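Local atomic coordinates of ricin B lectin (Clostridium thermocellum, PDB entry 3VSF), a protein that acts as an exo-beta-1,3-galactanase, probably hydrolysing beta-1,3-galactan from chain ends, and joins a family 43 glycoside hydrolase domain to a galactose-binding beta-trefoil lectin domain. Residues Y303-R309 against Q322-L328; L248-G252 against Q288-I292; G40-N44 against Y340-I346. All blocks are in the same frame, centred on the assembly; numbering follows the deposited sequence.

Interactions 1 and 2 belong to the beta-propeller of the glycoside hydrolase domain, and interaction 3 lies between this propeller and the beta-trefoil. Interaction 1 pairs the two middle strands of the last four-stranded blade. Interaction 2 packs the first strand of that blade against the preceding blade; the two centres are about 10 Å apart, and strands 288-296 and 301-309 are neighbours in one sheet. Interaction 3, its centre about 10 Å from that of interaction 1 and about 19 Å from that of interaction 2, brackets both in sequence. It ties the N-terminal strand to the chain running on to the trefoil, so both ends of the propeller are held at its last blade, where N44 reaches W325.

Interaction 1: residues Y303-R309 against Q322-L328; sequences YLYMGDR and QYVWLPL
A long beta hairpin in the last blade of the propeller pairs Y303-R309 with Q322-L328 in antiparallel register. At one end, L328 N donates to Y303 O over 2.7 Å, and Y305 and L326 exchange bonds through both their N and O atoms. At the other, R309 N meets Q322 O at 2.8 Å and Q322 N returns a bond to R309 O. The bonds between G307 and V324, midway, are weak.

On the face carrying L304, M306 and W325, the indole is the main platform. With CG anti to its carbonyl carbon (chi1 -57°), M306 runs alongside the indole and sets CG over the five-membered ring, 4.1 Å from its centroid; the chain continues extended, leaving SD farther out and oblique in a Met-aromatic contact. L304 CD2 lies toward the rim of the six-membered ring, 3.9 Å from W325 CE3. On the other face, the extended start of R309 passes CD 3.5 Å from Q322 OE1; the bend that follows at chi3 (-64°) turns the guanidinium, whose NH2 lies 3.8 Å from V324 CG2. The guanidinium is fixed from outside the hairpin, by the carbonyls of Y285 and R286.

Strand 288-296 flanks the hairpin, bonded through its backbone to L304, M306 and D308. The first blade closes over the M306 and W325 face, with M63 of strand 61-66 touching both side chains and W72 meeting the indole.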
loop_
_atom_site.group_PDB
_atom_site.type_symbol
_atom_site.label_atom_id
_atom_site.label_comp_id
_atom_site.label_asym_id
_atom_site.label_seq_id
_atom_site.Cartn_x
_atom_site.Cartn_y
_atom_site.Cartn_z
ATOM N N TYR A 303 5.437 -3.982 7.729
ATOM C CA TYR A 303 4.010 -3.947 7.436
ATOM C C TYR A 303 3.732 -3.981 5.935
ATOM O O TYR A 303 4.227 -3.144 5.183
ATOM C CB TYR A 303 3.365 -2.717 8.079
ATOM C CG TYR A 303 3.324 -2.781 9.590
ATOM C CD1 TYR A 303 2.133 -3.020 10.263
ATOM C CD2 TYR A 303 4.480 -2.617 10.343
ATOM C CE1 TYR A 303 2.093 -3.084 11.643
ATOM C CE2 TYR A 303 4.449 -2.680 11.723
ATOM C CZ TYR A 303 3.252 -2.914 12.368
ATOM O OH TYR A 303 3.217 -2.978 13.742
ATOM N N LEU A 304 2.937 -4.958 5.509
ATOM C CA LEU A 304 2.612 -5.125 4.096
ATOM C C LEU A 304 1.293 -4.455 3.729
ATOM O O LEU A 304 0.289 -4.608 4.423
ATOM C CB LEU A 304 2.557 -6.610 3.731
ATOM C CG LEU A 304 2.034 -6.940 2.332
ATOM C CD1 LEU A 304 2.894 -6.285 1.262
ATOM C CD2 LEU A 304 1.968 -8.445 2.122
ATOM N N TYR A 305 1.306 -3.713 2.628
ATOM C CA TYR A 305 0.108 -3.062 2.119
ATOM C C TYR A 305 -0.481 -3.847 0.953
ATOM O O TYR A 305 0.237 -4.236 0.029
ATOM C CB TYR A 305 0.422 -1.631 1.675
ATOM C CG TYR A 305 -0.596 -1.046 0.722
ATOM C CD1 TYR A 305 -1.668 -0.299 1.191
ATOM C CD2 TYR A 305 -0.486 -1.242 -0.649
ATOM C CE1 TYR A 305 -2.601 0.238 0.322
ATOM C CE2 TYR A 305 -1.413 -0.712 -1.525
ATOM C CZ TYR A 305 -2.469 0.027 -1.034
ATOM O OH TYR A 305 -3.392 0.556 -1.904
ATOM N N MET A 306 -1.789 -4.075 1.000
ATOM C CA MET A 306 -2.483 -4.756 -0.085
ATOM C C MET A 306 -3.491 -3.824 -0.734
ATOM O O MET A 306 -4.199 -3.087 -0.050
ATOM C CB MET A 306 -3.200 -6.000 0.431
ATOM C CG MET A 306 -2.294 -6.983 1.129
ATOM S SD MET A 306 -3.198 -8.410 1.745
ATOM C CE MET A 306 -1.905 -9.205 2.682
ATOM N N GLY A 307 -3.555 -3.863 -2.059
ATOM C CA GLY A 307 -4.483 -3.028 -2.792
ATOM C C GLY A 307 -5.099 -3.754 -3.968
ATOM O O GLY A 307 -4.699 -4.868 -4.305
ATOM N N ASP A 308 -6.081 -3.116 -4.593
ATOM C CA ASP A 308 -6.727 -3.681 -5.768
ATOM C C ASP A 308 -6.724 -2.687 -6.921
ATOM O O ASP A 308 -7.180 -1.552 -6.779
ATOM C CB ASP A 308 -8.164 -4.107 -5.450
ATOM C CG ASP A 308 -8.230 -5.402 -4.662
ATOM O OD1 ASP A 308 -8.136 -6.480 -5.286
ATOM O OD2 ASP A 308 -8.381 -5.343 -3.424
ATOM N N ARG A 309 -6.196 -3.116 -8.061
ATOM C CA ARG A 309 -6.288 -2.327 -9.278
ATOM C C ARG A 309 -7.529 -2.768 -10.040
ATOM O O ARG A 309 -7.451 -3.569 -10.971
ATOM C CB ARG A 309 -5.032 -2.495 -10.135
ATOM C CG ARG A 309 -5.042 -1.676 -11.416
ATOM C CD ARG A 309 -3.656 -1.598 -12.029
ATOM N NE ARG A 309 -2.721 -0.895 -11.155
ATOM C CZ ARG A 309 -1.443 -0.678 -11.447
ATOM N NH1 ARG A 309 -0.939 -1.110 -12.596
ATOM N NH2 ARG A 309 -0.668 -0.029 -10.588
ATOM N N GLN A 322 -6.271 -6.546 -11.002
ATOM C CA GLN A 322 -4.909 -6.901 -10.619
ATOM C C GLN A 322 -4.614 -6.460 -9.189
ATOM O O GLN A 322 -5.398 -5.730 -8.583
ATOM C CB GLN A 322 -3.910 -6.281 -11.596
ATOM C CG GLN A 322 -4.025 -6.827 -13.013
ATOM C CD GLN A 322 -3.612 -5.822 -14.071
ATOM O OE1 GLN A 322 -3.601 -4.616 -13.828
ATOM N NE2 GLN A 322 -3.272 -6.317 -15.256
ATOM N N TYR A 323 -3.484 -6.908 -8.649
ATOM C CA TYR A 323 -3.133 -6.601 -7.266
ATOM C C TYR A 323 -1.892 -5.719 -7.168
ATOM O O TYR A 323 -1.022 -5.752 -8.038
ATOM C CB TYR A 323 -2.924 -7.889 -6.466
ATOM C CG TYR A 323 -4.036 -8.896 -6.639
ATOM C CD1 TYR A 323 -5.248 -8.743 -5.977
ATOM C CD2 TYR A 323 -3.877 -10.001 -7.464
ATOM C CE1 TYR A 323 -6.269 -9.661 -6.133
ATOM C CE2 TYR A 323 -4.891 -10.924 -7.626
ATOM C CZ TYR A 323 -6.084 -10.749 -6.959
ATOM O OH TYR A 323 -7.096 -11.667 -7.119
ATOM N N VAL A 324 -1.823 -4.932 -6.099
ATOM C CA VAL A 324 -0.683 -4.061 -5.854
ATOM C C VAL A 324 -0.223 -4.179 -4.406
ATOM O O VAL A 324 -0.901 -3.714 -3.490
ATOM C CB VAL A 324 -1.021 -2.588 -6.156
ATOM C CG1 VAL A 324 0.096 -1.674 -5.676
ATOM C CG2 VAL A 324 -1.277 -2.394 -7.643
ATOM N N TRP A 325 0.928 -4.811 -4.202
ATOM C CA TRP A 325 1.486 -4.960 -2.861
ATOM C C TRP A 325 2.716 -4.080 -2.671
ATOM O O TRP A 325 3.629 -4.082 -3.496
ATOM C CB TRP A 325 1.833 -6.423 -2.575
ATOM C CG TRP A 325 0.632 -7.303 -2.408
ATOM C CD1 TRP A 325 -0.671 -6.963 -2.632
ATOM C CD2 TRP A 325 0.622 -8.668 -1.974
ATOM N NE1 TRP A 325 -1.491 -8.034 -2.368
ATOM C CE2 TRP A 325 -0.722 -9.092 -1.962
ATOM C CE3 TRP A 325 1.619 -9.572 -1.595
ATOM C CZ2 TRP A 325 -1.094 -10.381 -1.586
ATOM C CZ3 TRP A 325 1.248 -10.852 -1.224
ATOM C CH2 TRP A 325 -0.097 -11.244 -1.221
ATOM N N LEU A 326 2.727 -3.328 -1.576
ATOM C CA LEU A 326 3.826 -2.424 -1.275
ATOM C C LEU A 326 4.122 -2.447 0.218
ATOM O O LEU A 326 3.250 -2.779 1.020
ATOM C CB LEU A 326 3.477 -0.999 -1.708
ATOM C CG LEU A 326 3.080 -0.799 -3.171
ATOM C CD1 LEU A 326 2.509 0.590 -3.380
ATOM C CD2 LEU A 326 4.264 -1.041 -4.092
ATOM N N PRO A 327 5.359 -2.103 0.599
ATOM C CA PRO A 327 5.711 -2.019 2.018
ATOM C C PRO A 327 5.223 -0.712 2.632
ATOM O O PRO A 327 5.357 0.344 2.015
ATOM C CB PRO A 327 7.239 -2.048 1.993
ATOM C CG PRO A 327 7.593 -1.433 0.686
ATOM C CD PRO A 327 6.521 -1.865 -0.277
ATOM N N LEU A 328 4.652 -0.790 3.828
ATOM C CA LEU A 328 4.231 0.402 4.553
ATOM C C LEU A 328 5.305 0.786 5.564
ATOM O O LEU A 328 5.469 0.123 6.588
ATOM C CB LEU A 328 2.897 0.164 5.262
ATOM C CG LEU A 328 2.338 1.344 6.060
ATOM C CD1 LEU A 328 2.066 2.529 5.147
ATOM C CD2 LEU A 328 1.077 0.942 6.810
#

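Interaction 2: residues L248-G252 against Q288-I292; sequences LITSG and QPTFI
Strands 248-251 and 288-292 run roughly antiparallel, 140° between their directions, but their axes come no nearer than 6.9 Å and no backbone hydrogen bond links them. S251 and Q288 have the closest CA atoms, 6.7 Å apart. This is the packing of one propeller blade on the next, carried by side chains. A classic beta bulge shapes the second strand: T290 and F291 both face M306 of the adjoining strand, and the extra residue lets P289 and I292, three positions apart, both turn toward 248-252.

The polar link lies at the S251 end. Q288 stretches out fully extended, and its NE2 donates to S251 OG at 3.2 Å along a nearly straight line (167°), with the hydroxyl close to the amide plane. S251 OG, held between its backbone N and carbonyl carbon (chi1 72°), gives its own proton to G252 O, while Q288 OE1 accepts from W310 NE1, so both ends of the amide are engaged. Next to this bond, S251 CB lies 3.8 Å from P289 CG. Farther along, I249 divides its branches: CG2 lies 4.0 Å from P289 CB, and CG1 is met at 3.6 Å by I292 CD1, the two isoleucines crossing at about a right angle.

Strand 237-241 lines the same interface, C238 against I249 and I240 against I292. On its other flank, strand 288-296 pairs with 301-309, where P289 touches Y305, and R119 of strand 116-124 lies against Q288 and T290.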
loop_
_atom_site.group_PDB
_atom_site.type_symbol
_atom_site.label_atom_id
_atom_site.label_comp_id
_atom_site.label_asym_id
_atom_site.label_seq_id
_atom_site.Cartn_x
_atom_site.Cartn_y
_atom_site.Cartn_z
ATOM N N LEU A 248 -5.296 4.336 10.804
ATOM C CA LEU A 248 -6.443 4.077 9.945
ATOM C C LEU A 248 -6.193 4.546 8.514
ATOM O O LEU A 248 -6.321 5.730 8.205
ATOM C CB LEU A 248 -7.697 4.749 10.510
ATOM C CG LEU A 248 -9.010 4.482 9.769
ATOM C CD1 LEU A 248 -9.271 2.987 9.667
ATOM C CD2 LEU A 248 -10.167 5.185 10.460
ATOM N N ILE A 249 -5.833 3.605 7.646
ATOM C CA ILE A 249 -5.628 3.901 6.234
ATOM C C ILE A 249 -6.951 3.823 5.481
ATOM O O ILE A 249 -7.609 2.785 5.472
ATOM C CB ILE A 249 -4.621 2.931 5.586
ATOM C CG1 ILE A 249 -3.192 3.259 6.029
ATOM C CG2 ILE A 249 -4.719 2.998 4.072
ATOM C CD1 ILE A 249 -2.913 2.985 7.492
ATOM N N THR A 250 -7.339 4.928 4.853
ATOM C CA THR A 250 -8.604 4.988 4.134
ATOM C C THR A 250 -8.405 5.421 2.688
ATOM O O THR A 250 -7.307 5.805 2.290
ATOM C CB THR A 250 -9.585 5.966 4.807
ATOM O OG1 THR A 250 -9.027 7.286 4.797
ATOM C CG2 THR A 250 -9.854 5.544 6.244
ATOM N N SER A 251 -9.477 5.354 1.906
ATOM C CA SER A 251 -9.455 5.832 0.530
ATOM C C SER A 251 -10.580 6.837 0.328
ATOM O O SER A 251 -11.315 7.155 1.262
ATOM C CB SER A 251 -9.613 4.669 -0.451
ATOM O OG SER A 251 -10.937 4.164 -0.436
ATOM N N GLY A 252 -10.706 7.340 -0.894
ATOM C CA GLY A 252 -11.781 8.251 -1.229
ATOM C C GLY A 252 -12.960 7.495 -1.807
ATOM O O GLY A 252 -12.881 6.288 -2.039
ATOM N N GLN A 288 -6.604 0.633 -4.808
ATOM C CA GLN A 288 -7.390 0.991 -3.638
ATOM C C GLN A 288 -7.003 0.078 -2.481
ATOM O O GLN A 288 -6.978 -1.143 -2.632
ATOM C CB GLN A 288 -8.885 0.867 -3.933
ATOM C CG GLN A 288 -9.782 1.396 -2.827
ATOM C CD GLN A 288 -11.256 1.220 -3.136
ATOM O OE1 GLN A 288 -11.629 0.469 -4.037
ATOM N NE2 GLN A 288 -12.105 1.917 -2.389
ATOM N N PRO A 289 -6.689 0.671 -1.319
ATOM C CA PRO A 289 -6.274 -0.105 -0.145
ATOM C C PRO A 289 -7.327 -1.134 0.244
ATOM O O PRO A 289 -8.522 -0.848 0.171
ATOM C CB PRO A 289 -6.143 0.960 0.952
ATOM C CG PRO A 289 -6.945 2.125 0.466
ATOM C CD PRO A 289 -6.797 2.109 -1.022
ATOM N N THR A 290 -6.885 -2.322 0.644
ATOM C CA THR A 290 -7.814 -3.377 1.028
ATOM C C THR A 290 -7.479 -3.965 2.395
ATOM O O THR A 290 -8.377 -4.330 3.153
ATOM C CB THR A 290 -7.870 -4.504 -0.028
ATOM O OG1 THR A 290 -8.943 -5.402 0.282
ATOM C CG2 THR A 290 -6.560 -5.274 -0.066
ATOM N N PHE A 291 -6.190 -4.049 2.712
ATOM C CA PHE A 291 -5.767 -4.611 3.991
ATOM C C PHE A 291 -4.280 -4.402 4.267
ATOM O O PHE A 291 -3.472 -4.315 3.343
ATOM C CB PHE A 291 -6.108 -6.101 4.053
ATOM C CG PHE A 291 -6.082 -6.666 5.439
ATOM C CD1 PHE A 291 -7.072 -6.341 6.351
ATOM C CD2 PHE A 291 -5.072 -7.525 5.833
ATOM C CE1 PHE A 291 -7.054 -6.859 7.629
ATOM C CE2 PHE A 291 -5.051 -8.046 7.109
ATOM C CZ PHE A 291 -6.042 -7.713 8.010
ATOM N N ILE A 292 -3.929 -4.329 5.548
ATOM C CA ILE A 292 -2.542 -4.131 5.962
ATOM C C ILE A 292 -2.183 -5.035 7.141
ATOM O O ILE A 292 -2.729 -4.888 8.233
ATOM C CB ILE A 292 -2.280 -2.664 6.364
ATOM C CG1 ILE A 292 -2.558 -1.725 5.189
ATOM C CG2 ILE A 292 -0.851 -2.493 6.857
ATOM C CD1 ILE A 292 -2.411 -0.258 5.529
#

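Interaction 3: residues G40-N44 against Y340-I346; sequences GVIVN and YYDSVKI
G40 enters the pairing through its carbonyl, which takes a nearly straight bond from I346 N (2.9 Å, 170°). V41 follows in a non-hydrogen-bonded pair with K345; its CG2 lies 4.2 Å from K345 CG, the side chains crossing at about a right angle, and CG1 leans toward S343 CB. I42 makes both backbone bonds to V344, with I42 N to V344 O at 2.7 Å and V344 N to I42 O at 2.9 Å. Its side chain turns to the buried face, extended so that CD1 reaches I346 CD1 at 3.5 Å, and it touches F48 and W325. The result is a small three-stranded antiparallel sheet in which strand 343-347, leaving the propeller, pairs with strand 41-43, which comes before the first blade, and with 352-355. V43 stands opposite S343 on the exposed face with V41.

N44 leaves the strand and turns its amide inward. CG lies anti to the carbonyl carbon (chi1 -67°), and from there ND2 makes a weak, bent bond to Y341 O (2.8 Å) and sits against V344 CG2, while OD1 accepts from W325 N in the last propeller blade. N44 CB approaches the ring of Y340 obliquely, 4.4 Å from CE1. The Y340 carbonyl accepts from S439 OG; the Y340 side chain lies about 6 Å from that of N440, seen to bind galactose, though none is bound in this model.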
loop_
_atom_site.group_PDB
_atom_site.type_symbol
_atom_site.label_atom_id
_atom_site.label_comp_id
_atom_site.label_asym_id
_atom_site.label_seq_id
_atom_site.Cartn_x
_atom_site.Cartn_y
_atom_site.Cartn_z
ATOM N N GLY A 40 11.988 -14.450 -4.309
ATOM C CA GLY A 40 10.757 -13.981 -3.697
ATOM C C GLY A 40 10.404 -12.575 -4.139
ATOM O O GLY A 40 10.362 -11.651 -3.326
ATOM N N VAL A 41 10.145 -12.414 -5.434
ATOM C CA VAL A 41 9.859 -11.103 -6.003
ATOM C C VAL A 41 8.459 -11.036 -6.609
ATOM O O VAL A 41 8.036 -11.942 -7.325
ATOM C CB VAL A 41 10.899 -10.720 -7.074
ATOM C CG1 VAL A 41 10.528 -9.399 -7.730
ATOM C CG2 VAL A 41 12.288 -10.647 -6.457
ATOM N N ILE A 42 7.750 -9.950 -6.314
ATOM C CA ILE A 42 6.394 -9.749 -6.809
ATOM C C ILE A 42 6.346 -8.609 -7.820
ATOM O O ILE A 42 7.028 -7.598 -7.658
ATOM C CB ILE A 42 5.425 -9.420 -5.660
ATOM C CG1 ILE A 42 5.548 -10.457 -4.542
ATOM C CG2 ILE A 42 4.000 -9.345 -6.172
ATOM C CD1 ILE A 42 4.653 -10.177 -3.357
ATOM N N VAL A 43 5.535 -8.774 -8.859
ATOM C CA VAL A 43 5.373 -7.741 -9.874
ATOM C C VAL A 43 4.000 -7.085 -9.765
ATOM O O VAL A 43 2.985 -7.698 -10.087
ATOM C CB VAL A 43 5.542 -8.314 -11.293
ATOM C CG1 VAL A 43 5.451 -7.202 -12.327
ATOM C CG2 VAL A 43 6.866 -9.050 -11.410
ATOM N N ASN A 44 3.975 -5.838 -9.308
ATOM C CA ASN A 44 2.722 -5.108 -9.144
ATOM C C ASN A 44 2.054 -4.783 -10.474
ATOM O O ASN A 44 2.688 -4.827 -11.528
ATOM C CB ASN A 44 2.945 -3.827 -8.338
ATOM C CG ASN A 44 3.321 -4.105 -6.897
ATOM O OD1 ASN A 44 2.853 -5.072 -6.297
ATOM N ND2 ASN A 44 4.170 -3.255 -6.333
ATOM N N TYR A 340 6.068 3.338 -4.101
ATOM C CA TYR A 340 5.687 2.422 -5.170
ATOM C C TYR A 340 6.906 1.810 -5.848
ATOM O O TYR A 340 7.716 2.515 -6.449
ATOM C CB TYR A 340 4.818 3.122 -6.215
ATOM C CG TYR A 340 4.550 2.266 -7.434
ATOM C CD1 TYR A 340 3.542 1.309 -7.427
ATOM C CD2 TYR A 340 5.309 2.406 -8.588
ATOM C CE1 TYR A 340 3.296 0.520 -8.537
ATOM C CE2 TYR A 340 5.070 1.622 -9.702
ATOM C CZ TYR A 340 4.062 0.682 -9.671
ATOM O OH TYR A 340 3.822 -0.099 -10.778
ATOM N N TYR A 341 7.025 0.492 -5.746
ATOM C CA TYR A 341 8.067 -0.242 -6.443
ATOM C C TYR A 341 7.415 -1.128 -7.494
ATOM O O TYR A 341 6.526 -1.918 -7.179
ATOM C CB TYR A 341 8.865 -1.101 -5.461
ATOM C CG TYR A 341 9.457 -0.330 -4.303
ATOM C CD1 TYR A 341 9.991 0.938 -4.485
ATOM C CD2 TYR A 341 9.476 -0.873 -3.023
ATOM C CE1 TYR A 341 10.532 1.645 -3.425
ATOM C CE2 TYR A 341 10.014 -0.174 -1.959
ATOM C CZ TYR A 341 10.541 1.083 -2.166
ATOM O OH TYR A 341 11.076 1.780 -1.106
ATOM N N ASP A 342 7.844 -0.992 -8.744
ATOM C CA ASP A 342 7.284 -1.797 -9.822
ATOM C C ASP A 342 7.508 -3.279 -9.535
ATOM O O ASP A 342 6.774 -4.137 -10.025
ATOM C CB ASP A 342 7.905 -1.409 -11.164
ATOM C CG ASP A 342 7.057 -1.843 -12.343
ATOM O OD1 ASP A 342 6.152 -1.077 -12.739
ATOM O OD2 ASP A 342 7.294 -2.948 -12.874
ATOM N N SER A 343 8.528 -3.568 -8.734
ATOM C CA SER A 343 8.814 -4.928 -8.292
ATOM C C SER A 343 9.236 -4.916 -6.826
ATOM O O SER A 343 10.068 -4.106 -6.418
ATOM C CB SER A 343 9.913 -5.556 -9.152
ATOM O OG SER A 343 9.518 -5.634 -10.511
ATOM N N VAL A 344 8.655 -5.813 -6.036
ATOM C CA VAL A 344 8.925 -5.857 -4.604
ATOM C C VAL A 344 9.519 -7.196 -4.180
ATOM O O VAL A 344 9.038 -8.252 -4.582
ATOM C CB VAL A 344 7.642 -5.597 -3.787
ATOM C CG1 VAL A 344 7.915 -5.758 -2.298
ATOM C CG2 VAL A 344 7.092 -4.214 -4.088
ATOM N N LYS A 345 10.568 -7.145 -3.364
ATOM C CA LYS A 345 11.176 -8.358 -2.832
ATOM C C LYS A 345 10.719 -8.592 -1.396
ATOM O O LYS A 345 10.722 -7.673 -0.578
ATOM C CB LYS A 345 12.701 -8.275 -2.889
ATOM C CG LYS A 345 13.397 -9.586 -2.556
ATOM C CD LYS A 345 14.442 -9.407 -1.466
ATOM C CE LYS A 345 15.101 -10.732 -1.118
ATOM N NZ LYS A 345 16.096 -10.589 -0.019
ATOM N N ILE A 346 10.324 -9.825 -1.097
ATOM C CA ILE A 346 9.828 -10.165 0.231
ATOM C C ILE A 346 10.525 -11.394 0.808
ATOM O O ILE A 346 10.649 -12.420 0.140
ATOM C CB ILE A 346 8.307 -10.420 0.215
ATOM C CG1 ILE A 346 7.562 -9.187 -0.295
ATOM C CG2 ILE A 346 7.816 -10.804 1.601
ATOM C CD1 ILE A 346 6.056 -9.330 -0.266
#